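Local atomic coordinates of phosphoribosylaminoimidazole carboxylase (Bombyx mori, PDB entry 4JA0), a protein that catalyses two steps of purine biosynthesis as the bifunctional enzyme PAICS, probably carboxylation of aminoimidazole ribonucleotide and SAICAR synthesis. Residues M168-L179 with L190-G198; I211-W219 with V228-L236. All coordinates share one frame; numbering follows the deposited sequence.

Interaction 1. Residues M168-L179 with L190-G198; sequences MRKATILIFEIL and LIDMKIEFG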
loop_
_atom_site.group_PDB
_atom_site.type_symbol
_atom_site.label_atom_id
_atom_site.label_comp_id
_atom_site.label_asym_id
_atom_site.label_seq_id
_atom_site.Cartn_x
_atom_site.Cartn_y
_atom_site.Cartn_z
ATOM N N MET A 168 -28.443 36.710 0.882
ATOM C CA MET A 168 -29.878 36.956 1.056
ATOM C C MET A 168 -30.739 36.072 0.148
ATOM O O MET A 168 -31.844 35.688 0.518
ATOM C CB MET A 168 -30.201 38.436 0.873
ATOM C CG MET A 168 -29.741 39.294 2.045
ATOM S SD MET A 168 -30.128 41.061 1.901
ATOM C CE MET A 168 -28.871 41.649 0.764
ATOM N N ARG A 169 -30.236 35.744 -1.038
ATOM C CA ARG A 169 -30.957 34.815 -1.881
ATOM C C ARG A 169 -30.946 33.487 -1.203
ATOM O O ARG A 169 -31.982 32.858 -1.046
ATOM C CB ARG A 169 -30.321 34.659 -3.249
ATOM C CG ARG A 169 -31.072 33.706 -4.179
ATOM C CD ARG A 169 -30.131 32.951 -5.119
ATOM N NE ARG A 169 -28.976 33.775 -5.496
ATOM C CZ ARG A 169 -27.719 33.525 -5.134
ATOM N NH1 ARG A 169 -27.427 32.441 -4.432
ATOM N NH2 ARG A 169 -26.745 34.339 -5.501
ATOM N N LYS A 170 -29.770 33.066 -0.766
ATOM C CA LYS A 170 -29.648 31.760 -0.148
ATOM C C LYS A 170 -30.442 31.693 1.152
ATOM O O LYS A 170 -31.113 30.691 1.422
ATOM C CB LYS A 170 -28.178 31.394 0.068
ATOM C CG LYS A 170 -27.405 31.054 -1.228
ATOM C CD LYS A 170 -26.036 30.528 -0.901
ATOM C CE LYS A 170 -25.147 31.651 -0.452
ATOM N NZ LYS A 170 -23.879 31.194 0.187
ATOM N N ALA A 171 -30.420 32.774 1.923
ATOM C CA ALA A 171 -31.148 32.802 3.187
ATOM C C ALA A 171 -32.653 32.766 2.990
ATOM O O ALA A 171 -33.362 32.071 3.711
ATOM C CB ALA A 171 -30.770 34.037 3.995
ATOM N N THR A 172 -33.133 33.498 1.997
ATOM C CA THR A 172 -34.561 33.567 1.729
ATOM C C THR A 172 -35.079 32.190 1.326
ATOM O O THR A 172 -36.100 31.731 1.837
ATOM C CB THR A 172 -34.884 34.620 0.627
ATOM O OG1 THR A 172 -34.346 35.896 0.999
ATOM C CG2 THR A 172 -36.389 34.757 0.394
ATOM N N ILE A 173 -34.373 31.520 0.428
ATOM C CA ILE A 173 -34.792 30.188 0.023
ATOM C C ILE A 173 -34.802 29.255 1.222
ATOM O O ILE A 173 -35.729 28.459 1.384
ATOM C CB ILE A 173 -33.878 29.610 -1.053
ATOM C CG1 ILE A 173 -33.900 30.512 -2.283
ATOM C CG2 ILE A 173 -34.303 28.205 -1.408
ATOM C CD1 ILE A 173 -32.897 30.121 -3.345
ATOM N N LEU A 174 -33.792 29.381 2.079
ATOM C CA LEU A 174 -33.649 28.517 3.257
ATOM C C LEU A 174 -34.786 28.664 4.265
ATOM O O LEU A 174 -35.325 27.674 4.746
ATOM C CB LEU A 174 -32.308 28.809 3.936
ATOM C CG LEU A 174 -31.905 27.943 5.119
ATOM C CD1 LEU A 174 -32.184 26.510 4.777
ATOM C CD2 LEU A 174 -30.433 28.119 5.385
ATOM N N ILE A 175 -35.166 29.908 4.541
ATOM C CA ILE A 175 -36.249 30.228 5.469
ATOM C C ILE A 175 -37.574 29.699 4.949
ATOM O O ILE A 175 -38.386 29.165 5.707
ATOM C CB ILE A 175 -36.340 31.747 5.686
ATOM C CG1 ILE A 175 -35.186 32.202 6.568
ATOM C CG2 ILE A 175 -37.690 32.159 6.278
ATOM C CD1 ILE A 175 -34.946 33.688 6.490
ATOM N N PHE A 176 -37.781 29.852 3.644
ATOM C CA PHE A 176 -38.922 29.253 3.001
ATOM C C PHE A 176 -38.902 27.722 3.186
ATOM O O PHE A 176 -39.911 27.120 3.547
ATOM C CB PHE A 176 -38.933 29.575 1.517
ATOM C CG PHE A 176 -40.071 28.939 0.794
ATOM C CD1 PHE A 176 -41.282 29.590 0.681
ATOM C CD2 PHE A 176 -39.963 27.635 0.309
ATOM C CE1 PHE A 176 -42.339 28.973 0.040
ATOM C CE2 PHE A 176 -41.015 27.012 -0.320
ATOM C CZ PHE A 176 -42.200 27.676 -0.462
ATOM N N GLU A 177 -37.756 27.093 2.963
ATOM C CA GLU A 177 -37.685 25.642 3.037
ATOM C C GLU A 177 -37.982 25.112 4.450
ATOM O O GLU A 177 -38.713 24.124 4.621
ATOM C CB GLU A 177 -36.314 25.181 2.567
ATOM C CG GLU A 177 -36.125 25.220 1.048
ATOM C CD GLU A 177 -34.668 25.010 0.645
ATOM O OE1 GLU A 177 -33.783 25.228 1.511
ATOM O OE2 GLU A 177 -34.404 24.619 -0.520
ATOM N N ILE A 178 -37.464 25.812 5.457
ATOM C CA ILE A 178 -37.702 25.475 6.855
ATOM C C ILE A 178 -39.169 25.559 7.233
ATOM O O ILE A 178 -39.725 24.619 7.785
ATOM C CB ILE A 178 -36.923 26.431 7.777
ATOM C CG1 ILE A 178 -35.431 26.151 7.669
ATOM C CG2 ILE A 178 -37.415 26.318 9.228
ATOM C CD1 ILE A 178 -34.596 27.143 8.389
ATOM N N LEU A 179 -39.785 26.687 6.904
ATOM C CA LEU A 179 -41.189 26.927 7.197
ATOM C C LEU A 179 -42.083 26.019 6.365
ATOM O O LEU A 179 -43.155 25.602 6.823
ATOM C CB LEU A 179 -41.542 28.391 6.943
ATOM C CG LEU A 179 -40.760 29.359 7.826
ATOM C CD1 LEU A 179 -41.086 30.766 7.419
ATOM C CD2 LEU A 179 -41.101 29.137 9.285
ATOM N N LEU A 190 -47.094 25.523 2.293
ATOM C CA LEU A 190 -46.609 26.890 2.211
ATOM C C LEU A 190 -46.301 27.103 0.747
ATOM O O LEU A 190 -45.516 26.351 0.153
ATOM C CB LEU A 190 -45.373 27.091 3.082
ATOM C CG LEU A 190 -44.818 28.518 3.143
ATOM C CD1 LEU A 190 -45.855 29.469 3.727
ATOM C CD2 LEU A 190 -43.505 28.588 3.944
ATOM N N ILE A 191 -46.919 28.128 0.167
ATOM C CA ILE A 191 -46.916 28.316 -1.283
ATOM C C ILE A 191 -45.935 29.379 -1.691
ATOM O O ILE A 191 -45.203 29.212 -2.656
ATOM C CB ILE A 191 -48.354 28.625 -1.834
ATOM C CG1 ILE A 191 -49.010 27.357 -2.357
ATOM C CG2 ILE A 191 -48.305 29.522 -3.027
ATOM C CD1 ILE A 191 -49.337 26.382 -1.325
ATOM N N ASP A 192 -45.915 30.473 -0.947
ATOM C CA ASP A 192 -44.927 31.501 -1.186
ATOM C C ASP A 192 -44.723 32.340 0.054
ATOM O O ASP A 192 -45.428 32.156 1.037
ATOM C CB ASP A 192 -45.255 32.354 -2.430
ATOM C CG ASP A 192 -46.627 33.035 -2.364
ATOM O OD1 ASP A 192 -47.447 32.780 -3.268
ATOM O OD2 ASP A 192 -46.860 33.888 -1.472
ATOM N N MET A 193 -43.718 33.212 0.027
ATOM C CA MET A 193 -43.386 34.039 1.186
ATOM C C MET A 193 -42.709 35.320 0.799
ATOM O O MET A 193 -42.066 35.383 -0.235
ATOM C CB MET A 193 -42.389 33.335 2.077
ATOM C CG MET A 193 -42.940 32.500 3.165
ATOM S SD MET A 193 -41.454 32.213 4.103
ATOM C CE MET A 193 -41.412 33.746 5.007
ATOM N N LYS A 194 -42.764 36.301 1.691
ATOM C CA LYS A 194 -41.998 37.536 1.533
ATOM C C LYS A 194 -41.348 37.879 2.866
ATOM O O LYS A 194 -41.995 37.831 3.920
ATOM C CB LYS A 194 -42.901 38.696 1.077
ATOM N N ILE A 195 -40.065 38.221 2.823
ATOM C CA ILE A 195 -39.373 38.631 4.029
ATOM C C ILE A 195 -38.567 39.857 3.678
ATOM O O ILE A 195 -38.453 40.194 2.507
ATOM C CB ILE A 195 -38.440 37.532 4.566
ATOM C CG1 ILE A 195 -37.467 37.099 3.474
ATOM C CG2 ILE A 195 -39.223 36.350 5.050
ATOM C CD1 ILE A 195 -36.495 36.011 3.921
ATOM N N GLU A 196 -37.998 40.503 4.690
ATOM C CA GLU A 196 -37.155 41.675 4.492
ATOM C C GLU A 196 -35.926 41.612 5.400
ATOM O O GLU A 196 -35.995 41.067 6.490
ATOM C CB GLU A 196 -37.969 42.948 4.737
ATOM C CG GLU A 196 -38.989 43.253 3.627
ATOM C CD GLU A 196 -39.959 44.395 3.972
ATOM O OE1 GLU A 196 -39.626 45.237 4.838
ATOM O OE2 GLU A 196 -41.065 44.441 3.379
ATOM N N PHE A 197 -34.805 42.172 4.955
ATOM C CA PHE A 197 -33.557 42.144 5.727
ATOM C C PHE A 197 -33.113 43.547 6.142
ATOM O O PHE A 197 -33.521 44.549 5.543
ATOM C CB PHE A 197 -32.418 41.519 4.914
ATOM C CG PHE A 197 -32.555 40.034 4.664
ATOM C CD1 PHE A 197 -33.053 39.559 3.448
ATOM C CD2 PHE A 197 -32.129 39.111 5.616
ATOM C CE1 PHE A 197 -33.155 38.193 3.213
ATOM C CE2 PHE A 197 -32.227 37.761 5.382
ATOM C CZ PHE A 197 -32.734 37.295 4.186
ATOM N N GLY A 198 -32.267 43.610 7.166
ATOM C CA GLY A 198 -31.674 44.866 7.596
ATOM C C GLY A 198 -30.224 44.613 7.966
ATOM O O GLY A 198 -29.820 43.458 8.084
#
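M168, T172, F176 and L179 meet F197, I195, M193 and L190 in that order, laying helix 162-183 across strand 188-200 of an antiparallel sheet in the SAICAR synthetase region. The axes of 168-179 and 190-195 approach to 9.2 Å, with 136° between their N-to-C directions. Two rings carry the aromatic contacts, F197 and F176. M168 CG sits over one F197 face, 3.8 Å from the centroid in a CH-pi contact, with its sulfur oblique to the ring in a Met-aromatic one. A171 CB approaches F197 CZ, and T172 OG1 lies at the ring edge, in plane, 3.4 Å from F197 CE1. A leucine in place of F197 would probably leave M168 without its aromatic face and open a gap beside A171. With CG anti to the backbone N (chi1 178°), the F176 ring reaches across to the strand, its edge turned to M193 CB and D192 CA. The apolar contacts away from the rings are I175 CD1 with I195 CD1, 3.8 Å apart, and L179 CD1 with M193 SD at 3.6 Å. The polar contact is internal to the helix: T172 OG1 donates to M168 O at 2.6 Å, from the opposite face of that carbonyl to T172 N.

Interaction 2. Residues I211-W219 with V228-L236; sequences IDSDSWRLW and VDKQVYRNL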
loop_
_atom_site.group_PDB
_atom_site.type_symbol
_atom_site.label_atom_id
_atom_site.label_comp_id
_atom_site.label_asym_id
_atom_site.label_seq_id
_atom_site.Cartn_x
_atom_site.Cartn_y
_atom_site.Cartn_z
ATOM N N ILE A 211 -42.959 38.249 9.889
ATOM C CA ILE A 211 -43.521 37.201 9.065
ATOM C C ILE A 211 -44.822 36.768 9.729
ATOM O O ILE A 211 -44.797 36.133 10.782
ATOM C CB ILE A 211 -42.537 36.008 8.883
ATOM C CG1 ILE A 211 -41.142 36.513 8.499
ATOM C CG2 ILE A 211 -43.049 35.032 7.837
ATOM C CD1 ILE A 211 -40.099 35.417 8.368
ATOM N N ASP A 212 -45.956 37.146 9.137
ATOM C CA ASP A 212 -47.260 36.734 9.653
ATOM C C ASP A 212 -48.143 36.246 8.501
ATOM O O ASP A 212 -47.622 35.877 7.448
ATOM C CB ASP A 212 -47.944 37.862 10.446
ATOM C CG ASP A 212 -48.140 39.140 9.629
ATOM O OD1 ASP A 212 -48.267 39.034 8.393
ATOM O OD2 ASP A 212 -48.227 40.247 10.224
ATOM N N SER A 213 -49.465 36.243 8.687
ATOM C CA SER A 213 -50.366 35.810 7.613
ATOM C C SER A 213 -50.474 36.813 6.487
ATOM O O SER A 213 -51.130 36.541 5.483
ATOM C CB SER A 213 -51.757 35.453 8.115
ATOM O OG SER A 213 -51.735 34.258 8.869
ATOM N N ASP A 214 -49.828 37.964 6.643
ATOM C CA ASP A 214 -49.756 38.929 5.550
ATOM C C ASP A 214 -48.526 38.658 4.682
ATOM O O ASP A 214 -48.462 39.074 3.541
ATOM C CB ASP A 214 -49.713 40.361 6.102
ATOM C CG ASP A 214 -50.990 40.742 6.863
ATOM O OD1 ASP A 214 -52.081 40.249 6.495
ATOM O OD2 ASP A 214 -50.903 41.522 7.838
ATOM N N SER A 215 -47.591 37.882 5.214
ATOM C CA SER A 215 -46.316 37.645 4.567
ATOM C C SER A 215 -46.333 36.445 3.633
ATOM O O SER A 215 -45.449 36.301 2.783
ATOM C CB SER A 215 -45.234 37.403 5.628
ATOM O OG SER A 215 -45.298 38.348 6.678
ATOM N N TRP A 216 -47.340 35.595 3.758
ATOM C CA TRP A 216 -47.311 34.340 3.023
ATOM C C TRP A 216 -48.610 33.904 2.370
ATOM O O TRP A 216 -49.644 34.556 2.485
ATOM C CB TRP A 216 -46.764 33.215 3.915
ATOM C CG TRP A 216 -47.583 32.887 5.146
ATOM C CD1 TRP A 216 -48.939 32.901 5.263
ATOM C CD2 TRP A 216 -47.076 32.487 6.426
ATOM N NE1 TRP A 216 -49.312 32.534 6.530
ATOM C CE2 TRP A 216 -48.189 32.280 7.269
ATOM C CE3 TRP A 216 -45.788 32.276 6.939
ATOM C CZ2 TRP A 216 -48.055 31.876 8.599
ATOM C CZ3 TRP A 216 -45.655 31.870 8.260
ATOM C CH2 TRP A 216 -46.782 31.675 9.075
ATOM N N ARG A 217 -48.538 32.775 1.685
ATOM C CA ARG A 217 -49.696 32.186 1.044
ATOM C C ARG A 217 -49.807 30.737 1.526
ATOM O O ARG A 217 -48.919 29.922 1.283
ATOM C CB ARG A 217 -49.524 32.285 -0.465
ATOM C CG ARG A 217 -50.770 32.058 -1.273
ATOM C CD ARG A 217 -50.567 32.599 -2.674
ATOM N NE ARG A 217 -50.922 34.013 -2.786
ATOM C CZ ARG A 217 -50.351 34.879 -3.627
ATOM N NH1 ARG A 217 -49.356 34.505 -4.426
ATOM N NH2 ARG A 217 -50.762 36.142 -3.655
ATOM N N LEU A 218 -50.875 30.425 2.252
ATOM C CA LEU A 218 -50.992 29.123 2.899
ATOM C C LEU A 218 -52.143 28.300 2.376
ATOM O O LEU A 218 -53.282 28.742 2.434
ATOM C CB LEU A 218 -51.201 29.310 4.406
ATOM C CG LEU A 218 -50.101 28.802 5.334
ATOM C CD1 LEU A 218 -50.513 28.940 6.781
ATOM C CD2 LEU A 218 -49.839 27.358 5.014
ATOM N N TRP A 219 -51.871 27.082 1.916
ATOM C CA TRP A 219 -52.973 26.201 1.530
ATOM C C TRP A 219 -53.047 24.926 2.384
ATOM O O TRP A 219 -52.142 24.096 2.366
ATOM C CB TRP A 219 -52.845 25.807 0.056
ATOM C CG TRP A 219 -52.880 26.966 -0.902
ATOM C CD1 TRP A 219 -53.146 28.275 -0.609
ATOM C CD2 TRP A 219 -52.649 26.912 -2.315
ATOM N NE1 TRP A 219 -53.087 29.037 -1.750
ATOM C CE2 TRP A 219 -52.786 28.225 -2.813
ATOM C CE3 TRP A 219 -52.336 25.879 -3.209
ATOM C CZ2 TRP A 219 -52.608 28.536 -4.165
ATOM C CZ3 TRP A 219 -52.175 26.182 -4.546
ATOM C CH2 TRP A 219 -52.314 27.500 -5.014
ATOM N N VAL A 228 -55.806 30.361 3.617
ATOM C CA VAL A 228 -56.026 30.935 4.944
ATOM C C VAL A 228 -55.242 32.226 5.108
ATOM O O VAL A 228 -55.191 32.812 6.195
ATOM C CB VAL A 228 -55.606 29.946 6.065
ATOM C CG1 VAL A 228 -56.363 30.235 7.337
ATOM C CG2 VAL A 228 -55.898 28.546 5.653
ATOM N N ASP A 229 -54.596 32.651 4.031
ATOM C CA ASP A 229 -53.739 33.834 4.086
ATOM C C ASP A 229 -54.490 35.107 3.688
ATOM O O ASP A 229 -55.704 35.103 3.481
ATOM C CB ASP A 229 -52.537 33.647 3.162
ATOM C CG ASP A 229 -52.949 33.276 1.760
ATOM O OD1 ASP A 229 -53.663 32.258 1.597
ATOM O OD2 ASP A 229 -52.565 34.009 0.820
ATOM N N LYS A 230 -53.734 36.187 3.560
ATOM C CA LYS A 230 -54.239 37.503 3.169
ATOM C C LYS A 230 -54.736 37.573 1.698
ATOM O O LYS A 230 -55.170 38.624 1.223
ATOM C CB LYS A 230 -53.126 38.534 3.433
ATOM C CG LYS A 230 -53.504 40.002 3.353
ATOM C CD LYS A 230 -52.254 40.829 3.087
ATOM C CE LYS A 230 -52.594 42.259 2.755
ATOM N NZ LYS A 230 -51.370 43.025 2.402
ATOM N N GLN A 231 -54.691 36.456 0.979
ATOM C CA GLN A 231 -55.233 36.432 -0.371
ATOM C C GLN A 231 -56.761 36.484 -0.316
ATOM O O GLN A 231 -57.412 36.997 -1.227
ATOM C CB GLN A 231 -54.766 35.190 -1.136
ATOM C CG GLN A 231 -54.997 35.263 -2.645
ATOM C CD GLN A 231 -54.329 36.479 -3.288
ATOM O OE1 GLN A 231 -53.245 36.895 -2.874
ATOM N NE2 GLN A 231 -54.975 37.050 -4.305
ATOM N N VAL A 232 -57.326 35.946 0.762
ATOM C CA VAL A 232 -58.767 35.972 0.973
ATOM C C VAL A 232 -59.252 37.414 0.993
ATOM O O VAL A 232 -60.279 37.759 0.385
ATOM C CB VAL A 232 -59.151 35.272 2.295
ATOM C CG1 VAL A 232 -60.581 35.594 2.685
ATOM C CG2 VAL A 232 -58.961 33.767 2.171
ATOM N N TYR A 233 -58.487 38.258 1.679
ATOM C CA TYR A 233 -58.816 39.674 1.764
ATOM C C TYR A 233 -58.614 40.387 0.409
ATOM O O TYR A 233 -59.416 41.239 0.028
ATOM C CB TYR A 233 -57.997 40.335 2.881
ATOM C CG TYR A 233 -58.193 41.832 2.992
ATOM C CD1 TYR A 233 -57.202 42.714 2.577
ATOM C CD2 TYR A 233 -59.377 42.365 3.501
ATOM C CE1 TYR A 233 -57.382 44.079 2.678
ATOM C CE2 TYR A 233 -59.563 43.743 3.603
ATOM C CZ TYR A 233 -58.555 44.595 3.188
ATOM O OH TYR A 233 -58.708 45.963 3.276
ATOM N N ARG A 234 -57.565 40.031 -0.327
ATOM C CA ARG A 234 -57.323 40.634 -1.637
ATOM C C ARG A 234 -58.440 40.329 -2.634
ATOM O O ARG A 234 -58.808 41.181 -3.447
ATOM C CB ARG A 234 -55.996 40.154 -2.224
ATOM C CG ARG A 234 -54.770 40.636 -1.497
ATOM C CD ARG A 234 -53.515 40.113 -2.174
ATOM N NE ARG A 234 -52.303 40.516 -1.460
ATOM C CZ ARG A 234 -51.517 39.686 -0.779
ATOM N NH1 ARG A 234 -51.797 38.386 -0.721
ATOM N NH2 ARG A 234 -50.443 40.163 -0.160
ATOM N N ASN A 235 -58.984 39.116 -2.556
ATOM C CA ASN A 235 -59.993 38.654 -3.508
ATOM C C ASN A 235 -61.302 39.403 -3.382
ATOM O O ASN A 235 -62.124 39.396 -4.302
ATOM C CB ASN A 235 -60.269 37.157 -3.334
ATOM C CG ASN A 235 -59.085 36.291 -3.715
ATOM O OD1 ASN A 235 -58.168 36.730 -4.415
ATOM N ND2 ASN A 235 -59.103 35.048 -3.256
ATOM N N LEU A 236 -61.494 40.054 -2.242
ATOM C CA LEU A 236 -62.722 40.793 -2.019
ATOM C C LEU A 236 -62.776 42.044 -2.911
ATOM O O LEU A 236 -61.919 42.923 -2.828
ATOM C CB LEU A 236 -62.834 41.174 -0.544
ATOM C CG LEU A 236 -62.857 40.037 0.473
ATOM C CD1 LEU A 236 -62.937 40.577 1.896
ATOM C CD2 LEU A 236 -64.011 39.097 0.196
#
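The indole of W216 meets D229 CB at its edge, CD1 lying 4.2 Å from that carbon. D212 O is over the centre of one indole face, and L218 CG covers the opposite face toward the rim. The R217 guanidinium takes Q231 OE1 at its edge, the guanidinium and amide planes being 74° apart, while D229 OD2 stands oblique to it. One face of the R234 guanidinium carries K230 CD. Q231 OE1 is held by two donors from opposite faces of its amide: R217 NH2 at 2.7 Å, 52° out of the carbonyl plane, and R234 NH1 at 3.0 Å. This shared acceptor probably eases the approach of the two arginines, which also have carboxylate partners in D192 and D46.

The backbones are joined twice: V228 N donates to L218 O at 3.2 Å, in the carbonyl plane, and K230 N to S213 O at 3.3 Å. Between these bonds, D229 has CG between its own N and carbonyl carbon (chi1 53°), which turns the carboxylate to the strand. Its OD1 accepts a weak bond from L218 N, and OD2 forms a long salt bridge with R217 NE at 4.0 Å. The K230 chain runs extended past D214, CG being 3.5 Å from D214 OD1, before its NZ pairs with D46.

An Asx turn and a helix-capping bond mark the two segments: D212 OD1 accepts from D214 N in the turn, and D229 OD2 accepts weakly from Q231 N at the entry to helix 231-235.

Interactions 1 and 2, with centres about 16 Å apart, are joined through neighbouring antiparallel strands, 188-200 and 216-220. K194 N lies 2.9 Å from S215 O, a probable backbone hydrogen bond from strand 188-200 to the residue just before strand 216-220, and I191 CD1 packs 3.5 Å from W219 CD2. The polar join is the salt bridge of D192 OD1 with R217 NH1 at 2.8 Å. This links the strand residue beside the F176 ring to the arginine that reaches Q231. Sulfate, probably from the crystallisation liquor, is about 3 Å from the R217 side chain, a long and weak ion pair with NH1, and about 5 Å from that of D192, consistent with an anion-accepting pocket at this junction.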